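Local coordinates for protein pilin (Streptococcus pyogenes serotype M1, PDB 3GLD) that forms the backbone of the bacterial pilus as stacked, isopeptide-linked subunits needed for adhesion to host cells, aggregation and biofilm formation, at residues Arg175-Ala187 against Ile216-Glu228. The protein carries 2 engineered substitutions. Numbering follows the deposited sequence.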
ATOM      1  N   ARG A 175     -23.548 -20.663 -27.460  1.00 27.50           N
ATOM      2  CA  ARG A 175     -23.210 -20.671 -26.030  1.00 27.70           C
ATOM      3  C   ARG A 175     -22.024 -21.587 -25.647  1.00 28.48           C
ATOM      4  O   ARG A 175     -21.555 -21.554 -24.498  1.00 28.74           O
ATOM      5  CB  ARG A 175     -24.446 -20.993 -25.171  1.00 27.59           C
ATOM      6  CG  ARG A 175     -25.325 -19.775 -24.808  1.00 25.50           C
ATOM      7  CD  ARG A 175     -25.992 -19.105 -26.024  1.00 24.52           C
ATOM      8  NE  ARG A 175     -27.004 -18.121 -25.611  1.00 23.32           N
ATOM      9  CZ  ARG A 175     -27.785 -17.449 -26.450  1.00 25.43           C
ATOM     10  NH1 ARG A 175     -27.699 -17.651 -27.762  1.00 22.76           N
ATOM     11  NH2 ARG A 175     -28.681 -16.588 -25.978  1.00 23.58           N
ATOM     12  N   SER A 176     -21.519 -22.369 -26.599  1.00 28.35           N
ATOM     13  CA  SER A 176     -20.361 -23.230 -26.342  1.00 29.06           C
ATOM     14  C   SER A 176     -19.056 -22.749 -27.017  1.00 28.57           C
ATOM     15  O   SER A 176     -17.981 -23.329 -26.815  1.00 27.93           O
ATOM     16  CB  SER A 176     -20.687 -24.691 -26.674  1.00 29.54           C
ATOM     17  OG  SER A 176     -20.916 -24.854 -28.071  1.00 35.16           O
ATOM     18  N   LYS A 177     -19.145 -21.653 -27.766  1.00 27.72           N
ATOM     19  CA  LYS A 177     -17.991 -21.095 -28.434  1.00 27.85           C
ATOM     20  C   LYS A 177     -17.023 -20.364 -27.476  1.00 28.19           C
ATOM     21  O   LYS A 177     -17.452 -19.615 -26.584  1.00 27.70           O
ATOM     22  CB  LYS A 177     -18.445 -20.157 -29.555  1.00 27.42           C
ATOM     23  CG  LYS A 177     -17.308 -19.463 -30.314  1.00 27.01           C
ATOM     24  CD  LYS A 177     -17.885 -18.430 -31.261  1.00 26.85           C
ATOM     25  CE  LYS A 177     -16.796 -17.732 -32.033  1.00 28.49           C
ATOM     26  NZ  LYS A 177     -16.051 -18.663 -32.961  1.00 26.98           N
ATOM     27  N   ASP A 178     -15.729 -20.629 -27.660  1.00 28.06           N
ATOM     28  CA  ASP A 178     -14.679 -19.873 -26.985  1.00 29.02           C
ATOM     29  C   ASP A 178     -14.310 -18.591 -27.719  1.00 28.30           C
ATOM     30  O   ASP A 178     -13.911 -18.622 -28.877  1.00 27.86           O
ATOM     31  CB  ASP A 178     -13.466 -20.746 -26.693  1.00 29.78           C
ATOM     32  CG  ASP A 178     -13.552 -21.375 -25.320  1.00 33.22           C
ATOM     33  OD1 ASP A 178     -13.426 -20.649 -24.303  1.00 38.82           O
ATOM     34  OD2 ASP A 178     -13.799 -22.584 -25.242  1.00 38.97           O
ATOM     35  N   PHE A 179     -14.484 -17.451 -27.046  1.00 27.08           N
ATOM     36  CA  PHE A 179     -14.075 -16.181 -27.618  1.00 26.39           C
ATOM     37  C   PHE A 179     -12.695 -15.854 -27.062  1.00 27.35           C
ATOM     38  O   PHE A 179     -12.471 -16.023 -25.864  1.00 27.20           O
ATOM     39  CB  PHE A 179     -15.082 -15.094 -27.264  1.00 26.59           C
ATOM     40  CG  PHE A 179     -16.449 -15.306 -27.868  1.00 25.34           C
ATOM     41  CD1 PHE A 179     -16.841 -14.564 -28.968  1.00 22.85           C
ATOM     42  CD2 PHE A 179     -17.348 -16.226 -27.311  1.00 24.52           C
ATOM     43  CE1 PHE A 179     -18.096 -14.740 -29.541  1.00 25.19           C
ATOM     44  CE2 PHE A 179     -18.597 -16.417 -27.888  1.00 27.35           C
ATOM     45  CZ  PHE A 179     -18.974 -15.677 -29.005  1.00 23.94           C
ATOM     46  N   ASN A 180     -11.782 -15.397 -27.929  1.00 27.70           N
ATOM     47  CA  ASN A 180     -10.415 -15.043 -27.536  1.00 28.34           C
ATOM     48  C   ASN A 180     -10.304 -13.626 -26.966  1.00 28.01           C
ATOM     49  O   ASN A 180     -10.914 -12.693 -27.481  1.00 28.14           O
ATOM     50  CB  ASN A 180      -9.459 -15.137 -28.719  1.00 28.37           C
ATOM     51  CG  ASN A 180      -9.164 -16.565 -29.146  1.00 31.12           C
ATOM     52  OD1 ASN A 180      -9.245 -17.511 -28.359  1.00 34.00           O
ATOM     53  ND2 ASN A 180      -8.807 -16.722 -30.413  1.00 32.38           N
ATOM     54  N   PHE A 181      -9.469 -13.465 -25.945  1.00 27.54           N
ATOM     55  CA  PHE A 181      -9.284 -12.153 -25.323  1.00 26.80           C
ATOM     56  C   PHE A 181      -7.799 -11.902 -25.035  1.00 26.53           C
ATOM     57  O   PHE A 181      -7.022 -12.849 -24.861  1.00 26.02           O
ATOM     58  CB  PHE A 181     -10.032 -12.088 -23.991  1.00 26.29           C
ATOM     59  CG  PHE A 181     -11.548 -12.108 -24.098  1.00 25.87           C
ATOM     60  CD1 PHE A 181     -12.271 -10.915 -24.155  1.00 26.54           C
ATOM     61  CD2 PHE A 181     -12.253 -13.312 -24.033  1.00 24.09           C
ATOM     62  CE1 PHE A 181     -13.674 -10.919 -24.227  1.00 27.27           C
ATOM     63  CE2 PHE A 181     -13.659 -13.338 -24.107  1.00 23.90           C
ATOM     64  CZ  PHE A 181     -14.373 -12.135 -24.193  1.00 25.08           C
ATOM     65  N   GLY A 182      -7.427 -10.622 -24.969  1.00 26.17           N
ATOM     66  CA  GLY A 182      -6.121 -10.197 -24.461  1.00 25.63           C
ATOM     67  C   GLY A 182      -6.306  -9.158 -23.354  1.00 25.33           C
ATOM     68  O   GLY A 182      -7.204  -8.315 -23.438  1.00 24.30           O
ATOM     69  N   LEU A 183      -5.493  -9.259 -22.300  1.00 25.09           N
ATOM     70  CA  LEU A 183      -5.461  -8.270 -21.231  1.00 25.17           C
ATOM     71  C   LEU A 183      -4.019  -7.797 -21.108  1.00 25.58           C
ATOM     72  O   LEU A 183      -3.101  -8.616 -20.990  1.00 25.80           O
ATOM     73  CB  LEU A 183      -5.916  -8.863 -19.882  1.00 25.24           C
ATOM     74  CG  LEU A 183      -5.489  -8.147 -18.575  1.00 25.39           C
ATOM     75  CD1 LEU A 183      -6.365  -6.911 -18.334  1.00 24.06           C
ATOM     76  CD2 LEU A 183      -5.638  -9.114 -17.421  1.00 24.86           C
ATOM     77  N   THR A 184      -3.832  -6.484 -21.137  1.00 25.87           N
ATOM     78  CA  THR A 184      -2.520  -5.883 -20.881  1.00 26.45           C
ATOM     79  C   THR A 184      -2.637  -4.870 -19.753  1.00 26.41           C
ATOM     80  O   THR A 184      -3.416  -3.926 -19.836  1.00 25.58           O
ATOM     81  CB  THR A 184      -1.965  -5.199 -22.127  1.00 26.85           C
ATOM     82  OG1 THR A 184      -2.062  -6.100 -23.230  1.00 27.91           O
ATOM     83  CG2 THR A 184      -0.500  -4.787 -21.922  1.00 27.42           C
ATOM     84  N   LEU A 185      -1.890  -5.125 -18.683  1.00 27.12           N
ATOM     85  CA  LEU A 185      -1.671  -4.164 -17.615  1.00 27.70           C
ATOM     86  C   LEU A 185      -0.334  -3.438 -17.870  1.00 28.27           C
ATOM     87  O   LEU A 185       0.661  -4.063 -18.252  1.00 28.06           O
ATOM     88  CB  LEU A 185      -1.645  -4.896 -16.278  1.00 28.39           C
ATOM     89  CG  LEU A 185      -2.718  -5.967 -16.034  1.00 28.76           C
ATOM     90  CD1 LEU A 185      -2.317  -6.817 -14.868  1.00 32.12           C
ATOM     91  CD2 LEU A 185      -4.087  -5.381 -15.806  1.00 28.90           C
ATOM     92  N   LYS A 186      -0.326  -2.117 -17.670  1.00 28.70           N
ATOM     93  CA  LYS A 186       0.827  -1.278 -18.002  1.00 28.81           C
ATOM     94  C   LYS A 186       1.639  -0.928 -16.761  1.00 28.46           C
ATOM     95  O   LYS A 186       1.082  -0.593 -15.715  1.00 27.42           O
ATOM     96  CB  LYS A 186       0.395   0.009 -18.704  1.00 29.10           C
ATOM     97  CG  LYS A 186      -0.178  -0.184 -20.113  1.00 32.66           C
ATOM     98  CD  LYS A 186      -1.563  -0.807 -20.093  1.00 36.97           C
ATOM     99  CE  LYS A 186      -1.955  -1.335 -21.459  1.00 38.62           C
ATOM    100  NZ  LYS A 186      -1.987  -0.236 -22.474  1.00 40.95           N
ATOM    101  N   ALA A 187       2.961  -1.003 -16.893  1.00 28.45           N
ATOM    102  CA  ALA A 187       3.865  -0.625 -15.810  1.00 28.86           C
ATOM    103  C   ALA A 187       3.743   0.860 -15.475  1.00 28.93           C
ATOM    104  O   ALA A 187       3.407   1.679 -16.330  1.00 28.74           O
ATOM    105  CB  ALA A 187       5.325  -0.975 -16.185  1.00 28.76           C
ATOM    106  N   ILE A 216       2.827  -7.771 -15.648  1.00 27.82           N
ATOM    107  CA  ILE A 216       2.673  -6.376 -16.019  1.00 28.10           C
ATOM    108  C   ILE A 216       3.541  -6.100 -17.261  1.00 29.04           C
ATOM    109  O   ILE A 216       4.693  -6.543 -17.343  1.00 28.96           O
ATOM    110  CB  ILE A 216       3.028  -5.433 -14.819  1.00 28.46           C
ATOM    111  CG1 ILE A 216       2.071  -5.676 -13.649  1.00 28.79           C
ATOM    112  CG2 ILE A 216       2.973  -3.972 -15.247  1.00 27.91           C
ATOM    113  CD1 ILE A 216       2.350  -4.794 -12.394  1.00 26.59           C
ATOM    114  N   ASP A 217       2.942  -5.439 -18.254  1.00 29.83           N
ATOM    115  CA  ASP A 217       3.606  -5.068 -19.500  1.00 30.87           C
ATOM    116  C   ASP A 217       3.707  -6.215 -20.516  1.00 31.07           C
ATOM    117  O   ASP A 217       4.352  -6.070 -21.549  1.00 31.17           O
ATOM    118  CB  ASP A 217       4.989  -4.456 -19.225  1.00 31.42           C
ATOM    119  CG  ASP A 217       4.992  -2.945 -19.311  1.00 32.74           C
ATOM    120  OD1 ASP A 217       3.911  -2.324 -19.219  1.00 33.75           O
ATOM    121  OD2 ASP A 217       6.097  -2.371 -19.468  1.00 37.60           O
ATOM    122  N   GLN A 218       3.069  -7.343 -20.199  1.00 31.09           N
ATOM    123  CA  GLN A 218       3.034  -8.527 -21.063  1.00 30.61           C
ATOM    124  C   GLN A 218       1.573  -8.936 -21.335  1.00 29.43           C
ATOM    125  O   GLN A 218       0.830  -9.268 -20.403  1.00 28.48           O
ATOM    126  CB  GLN A 218       3.791  -9.678 -20.399  1.00 30.82           C
ATOM    127  CG  GLN A 218       3.931 -10.938 -21.261  1.00 35.20           C
ATOM    128  CD  GLN A 218       4.900 -11.953 -20.668  1.00 40.43           C
ATOM    129  OE1 GLN A 218       5.944 -11.587 -20.128  1.00 43.59           O
ATOM    130  NE2 GLN A 218       4.554 -13.233 -20.763  1.00 43.37           N
ATOM    131  N   LEU A 219       1.187  -8.937 -22.614  1.00 28.60           N
ATOM    132  CA  LEU A 219      -0.171  -9.351 -23.039  1.00 27.91           C
ATOM    133  C   LEU A 219      -0.548 -10.701 -22.455  1.00 27.13           C
ATOM    134  O   LEU A 219       0.197 -11.669 -22.575  1.00 27.68           O
ATOM    135  CB  LEU A 219      -0.283  -9.385 -24.578  1.00 28.02           C
ATOM    136  CG  LEU A 219      -1.576  -9.796 -25.303  1.00 27.87           C
ATOM    137  CD1 LEU A 219      -2.765  -8.958 -24.885  1.00 28.67           C
ATOM    138  CD2 LEU A 219      -1.369  -9.674 -26.808  1.00 28.50           C
ATOM    139  N   TYR A 220      -1.701 -10.761 -21.813  1.00 26.15           N
ATOM    140  CA  TYR A 220      -2.169 -11.993 -21.227  1.00 26.58           C
ATOM    141  C   TYR A 220      -3.317 -12.539 -22.075  1.00 27.34           C
ATOM    142  O   TYR A 220      -4.350 -11.883 -22.213  1.00 27.33           O
ATOM    143  CB  TYR A 220      -2.656 -11.722 -19.795  1.00 26.75           C
ATOM    144  CG  TYR A 220      -3.350 -12.899 -19.144  1.00 25.28           C
ATOM    145  CD1 TYR A 220      -2.617 -13.966 -18.623  1.00 25.68           C
ATOM    146  CD2 TYR A 220      -4.734 -12.940 -19.046  1.00 24.28           C
ATOM    147  CE1 TYR A 220      -3.255 -15.057 -18.037  1.00 26.88           C
ATOM    148  CE2 TYR A 220      -5.373 -14.013 -18.457  1.00 24.38           C
ATOM    149  CZ  TYR A 220      -4.633 -15.059 -17.953  1.00 26.44           C
ATOM    150  OH  TYR A 220      -5.284 -16.108 -17.363  1.00 29.98           O
ATOM    151  N   HIS A 221      -3.142 -13.748 -22.618  1.00 27.75           N
ATOM    152  CA  HIS A 221      -4.165 -14.385 -23.454  1.00 27.22           C
ATOM    153  C   HIS A 221      -5.128 -15.236 -22.648  1.00 26.18           C
ATOM    154  O   HIS A 221      -4.712 -15.992 -21.766  1.00 25.48           O
ATOM    155  CB  HIS A 221      -3.517 -15.264 -24.543  1.00 27.89           C
ATOM    156  CG  HIS A 221      -2.561 -14.527 -25.431  1.00 31.51           C
ATOM    157  ND1 HIS A 221      -2.978 -13.712 -26.464  1.00 33.89           N
ATOM    158  CD2 HIS A 221      -1.207 -14.478 -25.437  1.00 32.81           C
ATOM    159  CE1 HIS A 221      -1.923 -13.198 -27.069  1.00 34.72           C
ATOM    160  NE2 HIS A 221      -0.836 -13.641 -26.462  1.00 34.05           N
ATOM    161  N   PHE A 222      -6.416 -15.141 -22.986  1.00 25.59           N
ATOM    162  CA  PHE A 222      -7.442 -15.958 -22.355  1.00 25.54           C
ATOM    163  C   PHE A 222      -8.679 -16.142 -23.235  1.00 25.29           C
ATOM    164  O   PHE A 222      -8.859 -15.436 -24.232  1.00 25.45           O
ATOM    165  CB  PHE A 222      -7.834 -15.433 -20.947  1.00 25.28           C
ATOM    166  CG  PHE A 222      -8.536 -14.113 -20.951  1.00 25.30           C
ATOM    167  CD1 PHE A 222      -7.815 -12.914 -21.028  1.00 23.47           C
ATOM    168  CD2 PHE A 222      -9.923 -14.053 -20.816  1.00 24.48           C
ATOM    169  CE1 PHE A 222      -8.471 -11.681 -20.990  1.00 21.98           C
ATOM    170  CE2 PHE A 222     -10.587 -12.832 -20.787  1.00 23.68           C
ATOM    171  CZ  PHE A 222      -9.869 -11.640 -20.881  1.00 22.94           C
ATOM    172  N   THR A 223      -9.521 -17.097 -22.847  1.00 25.11           N
ATOM    173  CA  THR A 223     -10.740 -17.375 -23.588  1.00 24.61           C
ATOM    174  C   THR A 223     -11.897 -17.481 -22.630  1.00 23.84           C
ATOM    175  O   THR A 223     -11.731 -17.918 -21.491  1.00 24.68           O
ATOM    176  CB  THR A 223     -10.648 -18.705 -24.411  1.00 24.52           C
ATOM    177  OG1 THR A 223     -10.481 -19.816 -23.517  1.00 27.01           O
ATOM    178  CG2 THR A 223      -9.488 -18.690 -25.379  1.00 25.01           C
ATOM    179  N   LEU A 224     -13.081 -17.111 -23.101  1.00 22.66           N
ATOM    180  CA  LEU A 224     -14.302 -17.276 -22.320  1.00 22.81           C
ATOM    181  C   LEU A 224     -15.454 -17.749 -23.212  1.00 22.82           C
ATOM    182  O   LEU A 224     -15.627 -17.248 -24.314  1.00 22.32           O
ATOM    183  CB  LEU A 224     -14.722 -15.949 -21.664  1.00 22.37           C
ATOM    184  CG  LEU A 224     -13.806 -15.269 -20.624  1.00 21.58           C
ATOM    185  CD1 LEU A 224     -14.265 -13.871 -20.287  1.00 21.65           C
ATOM    186  CD2 LEU A 224     -13.755 -16.113 -19.407  1.00 17.32           C
ATOM    187  N   LYS A 225     -16.251 -18.680 -22.704  1.00 22.92           N
ATOM    188  CA  LYS A 225     -17.558 -18.960 -23.286  1.00 23.08           C
ATOM    189  C   LYS A 225     -18.622 -18.091 -22.594  1.00 23.78           C
ATOM    190  O   LYS A 225     -18.340 -17.438 -21.581  1.00 23.41           O
ATOM    191  CB  LYS A 225     -17.926 -20.443 -23.111  1.00 22.60           C
ATOM    192  CG  LYS A 225     -16.896 -21.456 -23.645  1.00 23.33           C
ATOM    193  CD  LYS A 225     -17.335 -22.898 -23.254  1.00 25.70           C
ATOM    194  CE  LYS A 225     -16.449 -24.003 -23.845  1.00 29.46           C
ATOM    195  NZ  LYS A 225     -15.064 -23.989 -23.289  1.00 31.59           N
ATOM    196  N   ASP A 226     -19.845 -18.079 -23.142  1.00 23.55           N
ATOM    197  CA  ASP A 226     -20.984 -17.481 -22.453  1.00 23.75           C
ATOM    198  C   ASP A 226     -21.024 -17.883 -20.978  1.00 23.66           C
ATOM    199  O   ASP A 226     -20.869 -19.067 -20.654  1.00 23.78           O
ATOM    200  CB  ASP A 226     -22.293 -17.948 -23.115  1.00 23.60           C
ATOM    201  CG  ASP A 226     -23.520 -17.428 -22.397  1.00 23.27           C
ATOM    202  OD1 ASP A 226     -23.749 -16.205 -22.442  1.00 22.93           O
ATOM    203  OD2 ASP A 226     -24.254 -18.241 -21.786  1.00 26.69           O
ATOM    204  N   GLY A 227     -21.284 -16.915 -20.090  1.00 22.85           N
ATOM    205  CA  GLY A 227     -21.418 -17.223 -18.678  1.00 23.36           C
ATOM    206  C   GLY A 227     -20.104 -17.515 -17.939  1.00 23.68           C
ATOM    207  O   GLY A 227     -20.115 -17.879 -16.768  1.00 24.70           O
ATOM    208  N   GLU A 228     -18.971 -17.344 -18.597  1.00 23.42           N
ATOM    209  CA  GLU A 228     -17.687 -17.551 -17.910  1.00 23.31           C
ATOM    210  C   GLU A 228     -17.045 -16.206 -17.591  1.00 23.48           C
ATOM    211  O   GLU A 228     -17.432 -15.175 -18.165  1.00 22.29           O
ATOM    212  CB  GLU A 228     -16.751 -18.417 -18.778  1.00 23.25           C
ATOM    213  CG  GLU A 228     -17.301 -19.818 -19.005  1.00 23.67           C
ATOM    214  CD  GLU A 228     -16.360 -20.742 -19.785  1.00 24.74           C
ATOM    215  OE1 GLU A 228     -15.441 -20.263 -20.493  1.00 25.43           O
ATOM    216  OE2 GLU A 228     -16.545 -21.962 -19.660  1.00 26.41           O
TER
HETATM  217  O   HOH W   1     -21.368 -21.550 -21.946  1.00 32.69           O
HETATM  218  O   HOH W   2     -20.000 -19.113 -25.717  1.00 25.08           O
HETATM  219  O   HOH W   3      -6.090 -14.951 -26.629  1.00 39.14           O
HETATM  220  O   HOH W   4      -0.296  -7.802 -18.370  1.00 29.43           O
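Phe222 holds CG between its backbone N and carbonyl carbon (chi1 67°), which folds its ring back over the neighbouring strand and under Phe181 CB, though that approach is too close to be trusted in detail. Phe181, with CG anti to its carbonyl carbon (chi1 -68°), sets CE2 of its ring against Leu224 CB at 3.7 Å. The two rings, nearly parallel at 8°, are slid apart with centroids 5.0 Å from each other, so that they barely overlap. Leu183 CB reaches the edge of the Phe222 ring, 4.0 Å from CE1. Strand 220-224 is an outermost strand of a four-stranded antiparallel sheet; it joins 179-185 through three hydrogen-bonded pairs, Phe179 with Leu224, Phe181 with Phe222 and Leu183 with Tyr220, and strand 240-245 flanks 179-185 on its other side. Phe181 also packs on Glu245, the residue that promotes the Lys166-Asn290 isopeptide bond, and on Lys166 itself. At one end Asp178 divides its carboxylate: OD2 forms a salt bridge with Lys225 NZ at 2.7 Å on its syn side, and OD1 accepts a hydrogen bond from Thr223 OG1 (3.2 Å) from above the plane. At the other, Asp217 OD1 accepts a hydrogen bond from Ala187 N (2.8 Å), while Asp217 N bonds to Leu185 O.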